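Local structure of thioesterase (Streptomyces sp. WAC02707, 6VAP) at residues 26-31 with 52-57; 95-100 with 233-238; 128-133 with 216-221. The protein probably hydrolyses thioesters to remove acyl groups from carrier proteins of the borrelidin polyketide synthase, as a type II thioesterase with an alpha/beta-hydrolase fold. All coordinates share one frame; numbering follows the deposited sequence.

Contact 1: residues 26-31 with 52-57; sequences QLICLP and DVLAVQ
L27 and C29 carry the backbone ladder that joins strand 26-30 to strand 52-56 as parallel neighbours. L27 N donates to D52 O at 2.9 Å, and L27 O accepts from L54 N at 2.7 Å. Two residues further on, C29 N reaches L54 O at 2.7 Å, while C29 O receives V56 N at 3.1 Å. Both strands belong to a beta-alpha-beta crossover whose helix, 41-47, covers the face bearing L27 and V53. Helix 73-87 packs against the other face, where it meets I28, L54 and V56.

Q26 shows how a long polar side chain can leave the sheet beside its neighbour on the next strand. Its CB sits 4.0 Å from D52 O. With CG beside its own backbone N (chi1 -80°) and the chain extended beyond, Q26 runs alongside D52, both side chains pointing the same way. CG passes CB of D52 and lies 3.8 Å from D52 OD2; CD continues between that oxygen and CD1 of L54. At the tip, Q26 NE2 makes a weak hydrogen bond to D52 OD2 (3.5 Å), the amide and carboxylate planes being turned 72° apart. A water accepts from NE2 and lies very close to OD2. The amide is held more firmly beyond the strands, by H89 N at OE1 and R87 O at NE2.

Towards the other end the side-chain contacts are apolar: L30 CD1 leans back to within 3.6 Å of V56 CG2, which also touches CG2 of I28.

The chemistry grades along the strands. Apolar pairs fill the middle and the L30-V56 end, whereas at the Q26-D52 end a buried carboxylate lies beside a neutral amide that probably tempers its charge, the amide's rotation probably fixed by backbone groups at and just after the end of helix 73-87.

Contact 2: residues 95-100 with 233-238; sequences FGHSMG and FYLLEH
H97 presents its imidazole to two residues of the loop 233-238, F233 at its edge and L235 over one face, and around this ring most of the contact is organised.

The aromatic part is a T-shaped pair. The NE2 edge of H97 is directed at the face of F233, with the ring centroids 4.8 Å apart. The two planes meet at 67°. Because CG of H97 stands trans to the backbone N (chi1 -179°), the imidazole is thrown forward from the end of strand 92-97 into this position. F233 has a second edge-to-face partner in H32.

The aliphatic part belongs to L235. Its CD2 makes a CH-pi contact over the H97 face, 3.9 Å from the ring centroid, while CD1 lies 3.8 Å from H97 ND1 and extends to the edge of the F95 ring. CB of S98 flanks the imidazole on the opposite face.

Polar bonds act beside these apolar contacts. H97 ND1 is hydrogen-bonded to S124 OG, a hydroxyl also bonded to Y234 OH, so the loop and the strand share one polar partner. Within the loop, Y234 O accepts from H238 ND1 (3.2 Å) and from E237 N, arriving from opposite faces of the carbonyl plane, which braces the turn before helix 239-250.

S98, whose OG is bonded to H232 NE2, follows H97 in a strained G-H-S-M-G turn between strand and helix: a sequence and geometry consistent with the nucleophile elbow of alpha/beta hydrolases.

Contact 3: residues 128-133 with 216-221; sequences APSRQR and SEHTDG
H218 lays its imidazole against the turn A128-P129-S130, and each of the three residues meets it differently. The pairing joins two peripheral loops of the alpha/beta-hydrolase fold: one follows strand 120-124, the other links helix 209-213 to strand 223-228.

P129 takes the face of the ring. Its CD stands 3.9 Å from the imidazole centroid and only 16° off the ring normal, a CH-pi contact offset toward the rim. The two side chains slide past each other in opposite directions. CB of P129 lies 3.9 Å from H218 CE1, and CD sits over the NE2 and CD2 side of the ring.

S130 takes the edge. Its hydroxyl lies near the plane of the imidazole, and OG is hydrogen-bonded to H218 NE2 at 2.9 Å. Placing OG between the backbone N and the carbonyl carbon (chi1 67°) turns it toward the histidine; CB follows closely, 3.2 Å from the same nitrogen. H218 in turn projects from its loop with CG beside the backbone N (chi1 -68°), which directs NE2 at the serine.

The turn presenting these groups is short and tightly closed, R131 N donating to A128 O at 2.7 Å. Aromatic neighbours add to the grip on the histidine: Y186 meets its ring edge-to-face, and the ring of F105 also packs against it. At the more exposed margin, E217 OE1 accepts a hydrogen bond from a water lying beside S130.

A128 completes the approach to the same nitrogen, obliquely to the ring, with its CB 3.9 Å from NE2 of H218.

Contacts 1 and 2 belong to the same sheet, in which strands 26-30 and 92-97 are neighbours. F95 ties them together: its N lies 2.8 Å from I28 O and its O 2.8 Å from L30 N, both probable hydrogen bonds, and the centres of the two contacts are 13 Å apart. Contact 1 thus builds sheet beside the strand that leads into the probable active-site turn of contact 2. Contact 3 lies on the other side of the chain's centre from contact 1, 22 Å between contact centres, and approaches contact 2 to about 8 Å between nearest atoms without touching. In sequence it is nested within the loop that contact 2 closes.

Contact 1: residues 26-31 with 52-57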
loop_
_atom_site.group_PDB
_atom_site.type_symbol
_atom_site.label_atom_id
_atom_site.label_comp_id
_atom_site.label_asym_id
_atom_site.label_seq_id
_atom_site.Cartn_x
_atom_site.Cartn_y
_atom_site.Cartn_z
ATOM N N GLN A 26 -2.802 -6.734 13.509
ATOM C CA GLN A 26 -3.392 -6.624 12.177
ATOM C C GLN A 26 -2.435 -5.923 11.213
ATOM O O GLN A 26 -1.755 -4.960 11.576
ATOM C CB GLN A 26 -4.716 -5.856 12.200
ATOM C CG GLN A 26 -5.907 -6.675 12.650
ATOM C CD GLN A 26 -7.215 -5.938 12.452
ATOM O OE1 GLN A 26 -7.229 -4.728 12.232
ATOM N NE2 GLN A 26 -8.322 -6.662 12.523
ATOM N N LEU A 27 -2.358 -6.431 9.991
ATOM C CA LEU A 27 -1.563 -5.818 8.936
ATOM C C LEU A 27 -2.487 -5.586 7.739
ATOM O O LEU A 27 -3.042 -6.535 7.166
ATOM C CB LEU A 27 -0.379 -6.701 8.550
ATOM C CG LEU A 27 0.362 -6.182 7.297
ATOM C CD1 LEU A 27 1.133 -4.947 7.625
ATOM C CD2 LEU A 27 1.270 -7.232 6.691
ATOM N N ILE A 28 -2.688 -4.326 7.397
ATOM C CA ILE A 28 -3.528 -3.956 6.267
ATOM C C ILE A 28 -2.607 -3.678 5.109
ATOM O O ILE A 28 -1.737 -2.817 5.229
ATOM C CB ILE A 28 -4.384 -2.724 6.588
ATOM C CG1 ILE A 28 -5.220 -2.985 7.866
ATOM C CG2 ILE A 28 -5.315 -2.386 5.416
ATOM C CD1 ILE A 28 -5.616 -1.709 8.552
ATOM N N CYS A 29 -2.791 -4.370 3.993
ATOM C CA CYS A 29 -1.879 -4.340 2.852
ATOM C C CYS A 29 -2.567 -3.727 1.643
ATOM O O CYS A 29 -3.625 -4.208 1.224
ATOM C CB CYS A 29 -1.426 -5.771 2.515
ATOM S SG CYS A 29 -0.498 -6.493 3.876
ATOM N N LEU A 30 -1.935 -2.713 1.063
ATOM C CA LEU A 30 -2.468 -1.938 -0.030
ATOM C C LEU A 30 -1.680 -2.270 -1.285
ATOM O O LEU A 30 -0.471 -2.005 -1.346
ATOM C CB LEU A 30 -2.381 -0.439 0.273
ATOM C CG LEU A 30 -3.307 0.142 1.373
ATOM C CD1 LEU A 30 -4.716 -0.320 1.259
ATOM C CD2 LEU A 30 -2.735 -0.256 2.787
ATOM N N PRO A 31 -2.305 -2.842 -2.296
ATOM C CA PRO A 31 -1.572 -3.165 -3.515
ATOM C C PRO A 31 -1.174 -1.933 -4.304
ATOM O O PRO A 31 -1.780 -0.864 -4.186
ATOM C CB PRO A 31 -2.571 -4.001 -4.303
ATOM C CG PRO A 31 -3.510 -4.515 -3.316
ATOM C CD PRO A 31 -3.635 -3.459 -2.278
ATOM N N ASP A 52 -2.817 -11.014 11.634
ATOM C CA ASP A 52 -4.044 -10.964 10.842
ATOM C C ASP A 52 -3.774 -10.105 9.616
ATOM O O ASP A 52 -3.835 -8.882 9.677
ATOM C CB ASP A 52 -5.200 -10.423 11.674
ATOM C CG ASP A 52 -6.512 -10.443 10.920
ATOM O OD1 ASP A 52 -6.541 -11.019 9.805
ATOM O OD2 ASP A 52 -7.509 -9.883 11.439
ATOM N N VAL A 53 -3.466 -10.743 8.497
ATOM C CA VAL A 53 -3.120 -10.032 7.272
ATOM C C VAL A 53 -4.394 -9.734 6.499
ATOM O O VAL A 53 -5.137 -10.649 6.143
ATOM C CB VAL A 53 -2.147 -10.845 6.410
ATOM C CG1 VAL A 53 -1.839 -10.084 5.113
ATOM C CG2 VAL A 53 -0.853 -11.147 7.191
ATOM N N LEU A 54 -4.638 -8.466 6.214
ATOM C CA LEU A 54 -5.826 -8.029 5.498
ATOM C C LEU A 54 -5.363 -7.388 4.202
ATOM O O LEU A 54 -4.602 -6.412 4.222
ATOM C CB LEU A 54 -6.640 -7.041 6.322
ATOM C CG LEU A 54 -7.139 -7.574 7.662
ATOM C CD1 LEU A 54 -7.959 -6.486 8.371
ATOM C CD2 LEU A 54 -7.990 -8.815 7.475
ATOM N N ALA A 55 -5.838 -7.912 3.079
ATOM C CA ALA A 55 -5.407 -7.447 1.770
ATOM C C ALA A 55 -6.580 -6.736 1.105
ATOM O O ALA A 55 -7.708 -7.244 1.096
ATOM C CB ALA A 55 -4.885 -8.609 0.930
ATOM N N VAL A 56 -6.324 -5.564 0.566
ATOM C CA VAL A 56 -7.393 -4.734 0.029
ATOM C C VAL A 56 -7.554 -5.017 -1.458
ATOM O O VAL A 56 -6.582 -5.029 -2.216
ATOM C CB VAL A 56 -7.109 -3.245 0.298
ATOM C CG1 VAL A 56 -8.191 -2.366 -0.258
ATOM C CG2 VAL A 56 -6.955 -3.029 1.826
ATOM N N GLN A 57 -8.785 -5.202 -1.873
ATOM C CA GLN A 57 -9.160 -5.358 -3.270
ATOM C C GLN A 57 -9.833 -4.081 -3.733
ATOM O O GLN A 57 -10.966 -3.809 -3.348
ATOM C CB GLN A 57 -10.102 -6.553 -3.426
ATOM C CG GLN A 57 -10.509 -6.854 -4.856
ATOM C CD GLN A 57 -9.512 -7.762 -5.564
ATOM O OE1 GLN A 57 -8.346 -7.465 -5.618
ATOM N NE2 GLN A 57 -9.990 -8.846 -6.142
HETATM O O HOH W 1 -8.231 -9.541 13.777
#

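Contact 2: residues 95-100 with 233-238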
loop_
_atom_site.group_PDB
_atom_site.type_symbol
_atom_site.label_atom_id
_atom_site.label_comp_id
_atom_site.label_asym_id
_atom_site.label_seq_id
_atom_site.Cartn_x
_atom_site.Cartn_y
_atom_site.Cartn_z
ATOM N N PHE A 95 0.801 -1.563 5.301
ATOM C CA PHE A 95 1.859 -1.792 4.330
ATOM C C PHE A 95 1.318 -1.459 2.952
ATOM O O PHE A 95 0.277 -1.986 2.541
ATOM C CB PHE A 95 2.368 -3.238 4.374
ATOM C CG PHE A 95 3.448 -3.515 3.383
ATOM C CD1 PHE A 95 3.148 -3.826 2.085
ATOM C CD2 PHE A 95 4.791 -3.488 3.774
ATOM C CE1 PHE A 95 4.192 -4.064 1.154
ATOM C CE2 PHE A 95 5.791 -3.725 2.885
ATOM C CZ PHE A 95 5.485 -3.985 1.554
ATOM N N GLY A 96 2.020 -0.576 2.241
ATOM C CA GLY A 96 1.644 -0.257 0.866
ATOM C C GLY A 96 2.849 -0.274 -0.057
ATOM O O GLY A 96 3.907 0.244 0.308
ATOM N N HIS A 97 2.698 -0.807 -1.259
ATOM C CA HIS A 97 3.727 -0.755 -2.281
ATOM C C HIS A 97 3.298 0.218 -3.372
ATOM O O HIS A 97 2.161 0.172 -3.837
ATOM C CB HIS A 97 3.957 -2.149 -2.846
ATOM C CG HIS A 97 5.022 -2.196 -3.889
ATOM N ND1 HIS A 97 6.336 -1.865 -3.634
ATOM C CD2 HIS A 97 4.957 -2.522 -5.199
ATOM C CE1 HIS A 97 7.041 -2.004 -4.745
ATOM N NE2 HIS A 97 6.225 -2.389 -5.711
ATOM N N SER A 98 4.214 1.102 -3.762
ATOM C CA SER A 98 4.030 2.050 -4.855
ATOM C C SER A 98 2.791 2.878 -4.581
ATOM O O SER A 98 2.706 3.529 -3.543
ATOM C CB SER A 98 3.989 1.338 -6.200
ATOM O OG SER A 98 4.287 2.239 -7.258
ATOM N N MET A 99 1.815 2.862 -5.471
ATOM C CA MET A 99 0.609 3.636 -5.212
ATOM C C MET A 99 -0.031 3.241 -3.880
ATOM O O MET A 99 -0.542 4.098 -3.149
ATOM C CB MET A 99 -0.383 3.458 -6.353
ATOM C CG MET A 99 -1.648 4.282 -6.223
ATOM S SD MET A 99 -3.109 3.326 -5.739
ATOM C CE MET A 99 -3.338 2.351 -7.183
ATOM N N GLY A 100 0.002 1.952 -3.539
ATOM C CA GLY A 100 -0.494 1.521 -2.245
ATOM C C GLY A 100 0.154 2.236 -1.077
ATOM O O GLY A 100 -0.456 2.343 -0.005
ATOM N N PHE A 233 10.074 -3.092 -8.298
ATOM C CA PHE A 233 9.575 -4.332 -7.708
ATOM C C PHE A 233 10.685 -5.194 -7.101
ATOM O O PHE A 233 10.697 -6.435 -7.220
ATOM C CB PHE A 233 8.770 -5.095 -8.740
ATOM C CG PHE A 233 7.385 -4.498 -8.950
ATOM C CD1 PHE A 233 7.209 -3.418 -9.781
ATOM C CD2 PHE A 233 6.294 -5.004 -8.285
ATOM C CE1 PHE A 233 5.942 -2.864 -9.980
ATOM C CE2 PHE A 233 5.024 -4.472 -8.465
ATOM C CZ PHE A 233 4.855 -3.393 -9.334
ATOM N N TYR A 234 11.651 -4.507 -6.472
ATOM C CA TYR A 234 12.640 -5.194 -5.646
ATOM C C TYR A 234 11.992 -6.207 -4.704
ATOM O O TYR A 234 12.577 -7.243 -4.402
ATOM C CB TYR A 234 13.435 -4.169 -4.832
ATOM C CG TYR A 234 12.593 -3.665 -3.677
ATOM C CD1 TYR A 234 11.631 -2.703 -3.874
ATOM C CD2 TYR A 234 12.733 -4.204 -2.396
ATOM C CE1 TYR A 234 10.820 -2.269 -2.813
ATOM C CE2 TYR A 234 11.927 -3.795 -1.356
ATOM C CZ TYR A 234 10.971 -2.839 -1.576
ATOM O OH TYR A 234 10.199 -2.439 -0.545
ATOM N N LEU A 235 10.802 -5.934 -4.212
ATOM C CA LEU A 235 10.273 -6.725 -3.109
ATOM C C LEU A 235 9.975 -8.163 -3.503
ATOM O O LEU A 235 9.856 -9.029 -2.627
ATOM C CB LEU A 235 8.998 -6.041 -2.572
ATOM C CG LEU A 235 7.700 -6.205 -3.360
ATOM C CD1 LEU A 235 6.560 -5.513 -2.533
ATOM C CD2 LEU A 235 7.745 -5.585 -4.715
ATOM N N LEU A 236 9.843 -8.439 -4.801
ATOM C CA LEU A 236 9.640 -9.826 -5.222
ATOM C C LEU A 236 10.886 -10.662 -4.974
ATOM O O LEU A 236 10.794 -11.857 -4.703
ATOM C CB LEU A 236 9.260 -9.884 -6.696
ATOM C CG LEU A 236 8.049 -9.004 -7.070
ATOM C CD1 LEU A 236 7.675 -9.206 -8.529
ATOM C CD2 LEU A 236 6.846 -9.317 -6.197
ATOM N N GLU A 237 12.057 -10.046 -5.038
ATOM C CA GLU A 237 13.340 -10.694 -4.810
ATOM C C GLU A 237 13.720 -10.680 -3.344
ATOM O O GLU A 237 14.621 -11.420 -2.965
ATOM C CB GLU A 237 14.466 -9.998 -5.615
ATOM C CG GLU A 237 15.714 -10.849 -5.830
ATOM C CD GLU A 237 17.016 -10.052 -5.808
ATOM O OE1 GLU A 237 18.036 -10.548 -6.328
ATOM O OE2 GLU A 237 17.029 -8.931 -5.266
ATOM N N HIS A 238 13.074 -9.835 -2.529
ATOM C CA HIS A 238 13.415 -9.658 -1.125
ATOM C C HIS A 238 12.251 -10.005 -0.213
ATOM O O HIS A 238 12.129 -9.421 0.859
ATOM C CB HIS A 238 13.886 -8.225 -0.898
ATOM C CG HIS A 238 15.206 -7.925 -1.538
ATOM N ND1 HIS A 238 15.316 -7.490 -2.842
ATOM C CD2 HIS A 238 16.470 -7.988 -1.050
ATOM C CE1 HIS A 238 16.589 -7.271 -3.118
ATOM N NE2 HIS A 238 17.314 -7.629 -2.072
#

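Contact 3: residues 128-133 with 216-221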
loop_
_atom_site.group_PDB
_atom_site.type_symbol
_atom_site.label_atom_id
_atom_site.label_comp_id
_atom_site.label_asym_id
_atom_site.label_seq_id
_atom_site.Cartn_x
_atom_site.Cartn_y
_atom_site.Cartn_z
ATOM N N ALA A 128 7.952 10.251 -0.887
ATOM C CA ALA A 128 7.143 10.892 0.152
ATOM C C ALA A 128 5.955 11.653 -0.435
ATOM O O ALA A 128 6.049 12.199 -1.531
ATOM C CB ALA A 128 8.030 11.821 0.971
ATOM N N PRO A 129 4.838 11.719 0.273
ATOM C CA PRO A 129 3.699 12.484 -0.260
ATOM C C PRO A 129 4.049 13.922 -0.586
ATOM O O PRO A 129 3.540 14.465 -1.579
ATOM C CB PRO A 129 2.663 12.414 0.870
ATOM C CG PRO A 129 2.998 11.144 1.602
ATOM C CD PRO A 129 4.496 10.979 1.500
ATOM N N SER A 130 4.933 14.544 0.201
ATOM C CA SER A 130 5.420 15.889 -0.083
ATOM C C SER A 130 6.401 15.943 -1.256
ATOM O O SER A 130 6.805 17.037 -1.669
ATOM C CB SER A 130 6.079 16.455 1.173
ATOM O OG SER A 130 7.280 15.736 1.518
ATOM N N ARG A 131 6.809 14.804 -1.798
ATOM C CA ARG A 131 7.698 14.779 -2.952
ATOM C C ARG A 131 7.065 14.081 -4.152
ATOM O O ARG A 131 7.771 13.665 -5.074
ATOM C CB ARG A 131 9.024 14.118 -2.574
ATOM C CG ARG A 131 9.869 14.909 -1.597
ATOM C CD ARG A 131 10.233 16.287 -2.139
ATOM N NE ARG A 131 10.694 16.232 -3.521
ATOM C CZ ARG A 131 11.960 16.070 -3.890
ATOM N NH1 ARG A 131 12.910 15.966 -2.972
ATOM N NH2 ARG A 131 12.266 16.020 -5.182
ATOM N N GLN A 132 5.742 13.976 -4.168
ATOM C CA GLN A 132 5.020 13.481 -5.332
ATOM C C GLN A 132 5.524 14.138 -6.615
ATOM O O GLN A 132 5.580 15.369 -6.721
ATOM C CB GLN A 132 3.509 13.763 -5.160
ATOM C CG GLN A 132 2.665 13.613 -6.391
ATOM C CD GLN A 132 2.388 12.154 -6.707
ATOM O OE1 GLN A 132 2.668 11.282 -5.891
ATOM N NE2 GLN A 132 1.816 11.886 -7.877
ATOM N N ARG A 133 5.834 13.309 -7.614
ATOM C CA ARG A 133 6.276 13.792 -8.917
ATOM C C ARG A 133 5.069 14.253 -9.727
ATOM O O ARG A 133 4.153 13.472 -9.993
ATOM C CB ARG A 133 7.019 12.691 -9.672
ATOM C CG ARG A 133 8.265 12.196 -8.987
ATOM C CD ARG A 133 9.183 11.465 -9.957
ATOM N NE ARG A 133 10.380 10.957 -9.289
ATOM C CZ ARG A 133 11.265 10.171 -9.858
ATOM N NH1 ARG A 133 11.125 9.832 -11.129
ATOM N NH2 ARG A 133 12.272 9.744 -9.142
ATOM N N SER A 216 10.535 10.676 6.215
ATOM C CA SER A 216 10.828 11.050 7.592
ATOM C C SER A 216 10.162 12.358 7.998
ATOM O O SER A 216 10.000 12.615 9.199
ATOM C CB SER A 216 12.352 11.183 7.772
ATOM O OG SER A 216 12.866 12.328 7.106
ATOM N N GLU A 217 9.811 13.204 7.035
ATOM C CA GLU A 217 9.241 14.508 7.326
ATOM C C GLU A 217 7.747 14.450 7.588
ATOM O O GLU A 217 7.143 15.499 7.836
ATOM C CB GLU A 217 9.532 15.468 6.169
ATOM C CG GLU A 217 11.015 15.820 6.010
ATOM C CD GLU A 217 11.342 16.367 4.633
ATOM O OE1 GLU A 217 10.446 16.956 4.000
ATOM O OE2 GLU A 217 12.494 16.204 4.174
ATOM N N HIS A 218 7.150 13.260 7.541
ATOM C CA HIS A 218 5.711 13.105 7.681
ATOM C C HIS A 218 5.285 12.414 8.967
ATOM O O HIS A 218 4.091 12.149 9.157
ATOM C CB HIS A 218 5.162 12.336 6.491
ATOM C CG HIS A 218 5.244 13.088 5.199
ATOM N ND1 HIS A 218 4.219 13.884 4.742
ATOM C CD2 HIS A 218 6.235 13.213 4.284
ATOM C CE1 HIS A 218 4.551 14.422 3.586
ATOM N NE2 HIS A 218 5.782 14.053 3.295
ATOM N N THR A 219 6.212 12.168 9.876
ATOM C CA THR A 219 5.869 11.615 11.170
ATOM C C THR A 219 6.819 12.195 12.203
ATOM O O THR A 219 7.997 12.422 11.907
ATOM C CB THR A 219 5.963 10.086 11.193
ATOM O OG1 THR A 219 5.524 9.615 12.480
ATOM C CG2 THR A 219 7.404 9.628 11.025
ATOM N N ASP A 220 6.299 12.427 13.412
ATOM C CA ASP A 220 7.111 12.757 14.578
ATOM C C ASP A 220 7.652 11.521 15.296
ATOM O O ASP A 220 8.487 11.648 16.193
ATOM C CB ASP A 220 6.294 13.601 15.559
ATOM C CG ASP A 220 6.165 15.044 15.113
ATOM O OD1 ASP A 220 7.208 15.668 14.806
ATOM O OD2 ASP A 220 5.021 15.560 15.072
ATOM N N GLY A 221 7.188 10.337 14.933
ATOM C CA GLY A 221 7.705 9.104 15.469
ATOM C C GLY A 221 8.996 8.682 14.784
ATOM O O GLY A 221 9.573 9.402 13.963
HETATM O O HOH W 2 9.403 16.927 1.446
#